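Local coordinates for protein L-glyceraldehyde 3-phosphate reductase (Clostridium beijerinckii, PDB 6HG6) that binds NADPH and acts as an aldehyde reductase that detoxifies furfural, as a member of the aldo-keto reductase superfamily, at residues I94-G99 and D133-H138. Sequence-based numbering, arbitrary orientation.
Sequences ISTKAG and DIFYHH. With NDP (NADPH dihydro-nicotinamide-adenine-dinucleotide phosphate), chain B.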
loop_
_atom_site.group_PDB
_atom_site.type_symbol
_atom_site.label_atom_id
_atom_site.label_comp_id
_atom_site.label_asym_id
_atom_site.label_seq_id
_atom_site.Cartn_x
_atom_site.Cartn_y
_atom_site.Cartn_z
ATOM N N ILE A 94 -5.027 -6.336 -7.769
ATOM C CA ILE A 94 -4.800 -4.995 -8.314
ATOM C C ILE A 94 -5.769 -4.047 -7.638
ATOM O O ILE A 94 -6.978 -4.325 -7.582
ATOM C CB ILE A 94 -4.971 -5.017 -9.832
ATOM C CG1 ILE A 94 -4.042 -6.049 -10.476
ATOM C CG2 ILE A 94 -4.769 -3.606 -10.355
ATOM C CD1 ILE A 94 -4.400 -6.384 -11.906
ATOM N N SER A 95 -5.259 -2.959 -7.114
ATOM C CA SER A 95 -6.126 -1.942 -6.499
ATOM C C SER A 95 -6.102 -0.660 -7.336
ATOM O O SER A 95 -5.122 -0.380 -8.058
ATOM C CB SER A 95 -5.696 -1.624 -5.109
ATOM O OG SER A 95 -4.369 -1.080 -5.152
ATOM N N THR A 96 -7.128 0.147 -7.154
ATOM C CA THR A 96 -7.023 1.574 -7.519
ATOM C C THR A 96 -7.875 2.356 -6.512
ATOM O O THR A 96 -8.467 1.746 -5.588
ATOM C CB THR A 96 -7.354 1.859 -8.984
ATOM O OG1 THR A 96 -6.844 3.185 -9.199
ATOM C CG2 THR A 96 -8.834 1.749 -9.274
ATOM N N LYS A 97 -7.877 3.665 -6.648
ATOM C CA LYS A 97 -8.469 4.575 -5.667
ATOM C C LYS A 97 -8.951 5.828 -6.384
ATOM O O LYS A 97 -8.458 6.147 -7.464
ATOM C CB LYS A 97 -7.428 4.992 -4.608
ATOM C CG LYS A 97 -6.437 3.912 -4.204
ATOM C CD LYS A 97 -5.594 4.336 -2.994
ATOM C CE LYS A 97 -4.562 3.319 -2.577
ATOM N NZ LYS A 97 -3.434 3.328 -3.536
ATOM N N ALA A 98 -9.874 6.500 -5.722
ATOM C CA ALA A 98 -10.361 7.838 -6.086
ATOM C C ALA A 98 -10.599 8.594 -4.781
ATOM O O ALA A 98 -11.117 7.988 -3.786
ATOM C CB ALA A 98 -11.626 7.707 -6.894
ATOM N N GLY A 99 -10.215 9.857 -4.744
ATOM C CA GLY A 99 -10.470 10.701 -3.561
ATOM C C GLY A 99 -9.543 11.887 -3.434
ATOM O O GLY A 99 -9.910 12.860 -2.729
ATOM N N ASP A 133 -9.385 -5.629 -7.899
ATOM C CA ASP A 133 -9.634 -6.507 -6.724
ATOM C C ASP A 133 -10.096 -5.655 -5.559
ATOM O O ASP A 133 -10.985 -6.122 -4.834
ATOM C CB ASP A 133 -8.388 -7.322 -6.404
ATOM C CG ASP A 133 -8.062 -8.204 -7.599
ATOM O OD1 ASP A 133 -8.680 -9.271 -7.737
ATOM O OD2 ASP A 133 -7.230 -7.767 -8.428
ATOM N N ILE A 134 -9.455 -4.494 -5.367
ATOM C CA ILE A 134 -9.764 -3.576 -4.253
ATOM C C ILE A 134 -9.960 -2.207 -4.851
ATOM O O ILE A 134 -9.050 -1.692 -5.522
ATOM C CB ILE A 134 -8.686 -3.589 -3.147
ATOM C CG1 ILE A 134 -8.371 -5.013 -2.675
ATOM C CG2 ILE A 134 -9.171 -2.691 -2.024
ATOM C CD1 ILE A 134 -7.081 -5.099 -1.851
ATOM N N PHE A 135 -11.055 -1.584 -4.489
ATOM C CA PHE A 135 -11.291 -0.178 -4.876
ATOM C C PHE A 135 -11.415 0.650 -3.605
ATOM O O PHE A 135 -12.264 0.382 -2.775
ATOM C CB PHE A 135 -12.520 -0.069 -5.765
ATOM C CG PHE A 135 -12.805 1.338 -6.220
ATOM C CD1 PHE A 135 -11.829 2.107 -6.803
ATOM C CD2 PHE A 135 -14.075 1.863 -6.121
ATOM C CE1 PHE A 135 -12.104 3.386 -7.264
ATOM C CE2 PHE A 135 -14.366 3.122 -6.624
ATOM C CZ PHE A 135 -13.377 3.892 -7.168
ATOM N N TYR A 136 -10.586 1.680 -3.501
ATOM C CA TYR A 136 -10.506 2.494 -2.280
ATOM C C TYR A 136 -11.069 3.896 -2.440
ATOM O O TYR A 136 -10.846 4.510 -3.487
ATOM C CB TYR A 136 -9.052 2.784 -1.952
ATOM C CG TYR A 136 -8.234 1.646 -1.413
ATOM C CD1 TYR A 136 -7.478 0.842 -2.251
ATOM C CD2 TYR A 136 -8.101 1.484 -0.054
ATOM C CE1 TYR A 136 -6.616 -0.114 -1.750
ATOM C CE2 TYR A 136 -7.278 0.510 0.472
ATOM C CZ TYR A 136 -6.518 -0.276 -0.379
ATOM O OH TYR A 136 -5.694 -1.227 0.141
ATOM N N HIS A 137 -11.727 4.369 -1.390
ATOM C CA HIS A 137 -11.902 5.814 -1.164
ATOM C C HIS A 137 -10.523 6.268 -0.633
ATOM O O HIS A 137 -10.052 5.753 0.376
ATOM C CB HIS A 137 -13.074 6.146 -0.263
ATOM C CG HIS A 137 -13.343 7.619 -0.219
ATOM N ND1 HIS A 137 -13.853 8.258 0.890
ATOM C CD2 HIS A 137 -13.150 8.573 -1.164
ATOM C CE1 HIS A 137 -14.011 9.543 0.653
ATOM N NE2 HIS A 137 -13.573 9.784 -0.621
ATOM N N HIS A 138 -9.862 7.149 -1.372
ATOM C CA HIS A 138 -8.430 7.469 -1.184
ATOM C C HIS A 138 -8.155 8.295 0.079
ATOM O O HIS A 138 -7.030 8.254 0.580
ATOM C CB HIS A 138 -7.926 8.144 -2.457
ATOM C CG HIS A 138 -6.457 8.047 -2.680
ATOM N ND1 HIS A 138 -5.902 8.395 -3.889
ATOM C CD2 HIS A 138 -5.438 7.670 -1.873
ATOM C CE1 HIS A 138 -4.600 8.242 -3.822
ATOM N NE2 HIS A 138 -4.284 7.822 -2.594
HETATM P PA NDP B . 8.690 3.389 0.701
HETATM O O1A NDP B . 8.574 4.155 1.976
HETATM O O2A NDP B . 8.884 1.909 0.620
HETATM O O5B NDP B . 9.754 4.111 -0.266
HETATM C C5B NDP B . 10.047 3.527 -1.564
HETATM C C4B NDP B . 11.323 4.119 -2.102
HETATM O O4B NDP B . 12.370 3.900 -1.121
HETATM C C3B NDP B . 11.866 3.523 -3.408
HETATM O O3B NDP B . 11.346 4.147 -4.579
HETATM C C2B NDP B . 13.358 3.785 -3.252
HETATM O O2B NDP B . 13.579 5.156 -3.572
HETATM C C1B NDP B . 13.574 3.553 -1.761
HETATM N N9A NDP B . 13.884 2.184 -1.372
HETATM C C8A NDP B . 13.065 1.084 -1.452
HETATM N N7A NDP B . 13.605 -0.007 -0.968
HETATM C C5A NDP B . 14.862 0.396 -0.538
HETATM C C6A NDP B . 15.924 -0.301 0.072
HETATM N N6A NDP B . 15.882 -1.598 0.364
HETATM N N1A NDP B . 17.042 0.404 0.384
HETATM C C2A NDP B . 17.075 1.711 0.087
HETATM N N3A NDP B . 16.138 2.470 -0.477
HETATM C C4A NDP B . 15.041 1.747 -0.769
HETATM O O3 NDP B . 7.309 3.604 -0.113
HETATM P PN NDP B . 6.629 4.819 -0.902
HETATM O O1N NDP B . 7.197 4.821 -2.282
HETATM O O2N NDP B . 6.637 6.074 -0.090
HETATM O O5D NDP B . 5.108 4.286 -0.967
HETATM C C5D NDP B . 4.895 2.902 -1.348
HETATM C C4D NDP B . 3.514 2.759 -1.943
HETATM O O4D NDP B . 2.533 3.129 -0.957
HETATM C C3D NDP B . 3.179 3.671 -3.120
HETATM O O3D NDP B . 3.763 3.178 -4.317
HETATM C C2D NDP B . 1.647 3.595 -3.087
HETATM O O2D NDP B . 1.207 2.402 -3.682
HETATM C C1D NDP B . 1.352 3.596 -1.590
HETATM N N1N NDP B . 1.029 4.952 -1.078
HETATM C C2N NDP B . -0.252 5.240 -0.675
HETATM C C3N NDP B . -0.684 6.519 -0.455
HETATM C C7N NDP B . -2.109 6.746 -0.021
HETATM O O7N NDP B . -2.919 5.802 0.028
HETATM N N7N NDP B . -2.453 7.999 0.275
HETATM C C4N NDP B . 0.309 7.630 -0.661
HETATM C C5N NDP B . 1.703 7.194 -0.894
HETATM C C6N NDP B . 2.012 5.922 -1.010
HETATM P P2B NDP B . 15.003 5.542 -4.232
HETATM O O1X NDP B . 15.625 4.403 -5.016
HETATM O O2X NDP B . 14.684 6.733 -5.122
HETATM O O3X NDP B . 15.825 5.924 -3.010
HETATM O O HOH W 1 -12.068 12.168 -0.795
#
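Lys97 runs past both Tyr136 and His138 in a closely packed part of this parallel strand pair, whose axes approach to 4.8 Å at an angle of 23°. Its CD lies over the His138 ring, 3.7 Å from the ring centroid, and its CE sits over one face of Tyr136, whose opposite face meets Ile134 CG2. The lysine chain is extended through CE, then bends at chi4 (75°); NZ forms a salt bridge with Asp61 and a hydrogen bond with Tyr66 OH. This grouping, with His138 beside it, is consistent with the Asp-Tyr-Lys-His tetrad of aldo-keto reductases. The carboxamide of NADPH approaches the His138 ring at its edge, with N7N 3.4 Å from NE2.

Backbone bonds alternate between the strands, from Ile94 O, which accepts Asp133 N (2.8 Å) and, weakly, Ile134 N, through to His138 N with Ala98 O. At the start, Asp133 OD2 accepts Ile94 N at 2.7 Å, 27° out of the carboxylate plane, and also pairs with Arg89.

Side chains of the two strands touch less closely on the Thr96-Phe135-Ala98 face (Thr96 CG2 to Phe135 CD1 3.9 Å, Ala98 CB to Phe135 CZ 4.2 Å), which helix 113-127 covers. Beyond it, a water bridges Gly99 O and His137 NE2.

The segments belong to neighbouring barrel strands, joined by a beta-alpha-beta crossover through helix 113-127. Lys97 and Tyr136 face inward to Gln193 of strand 189-195, while Phe135 packs outward between helices 113-127 and 146-158.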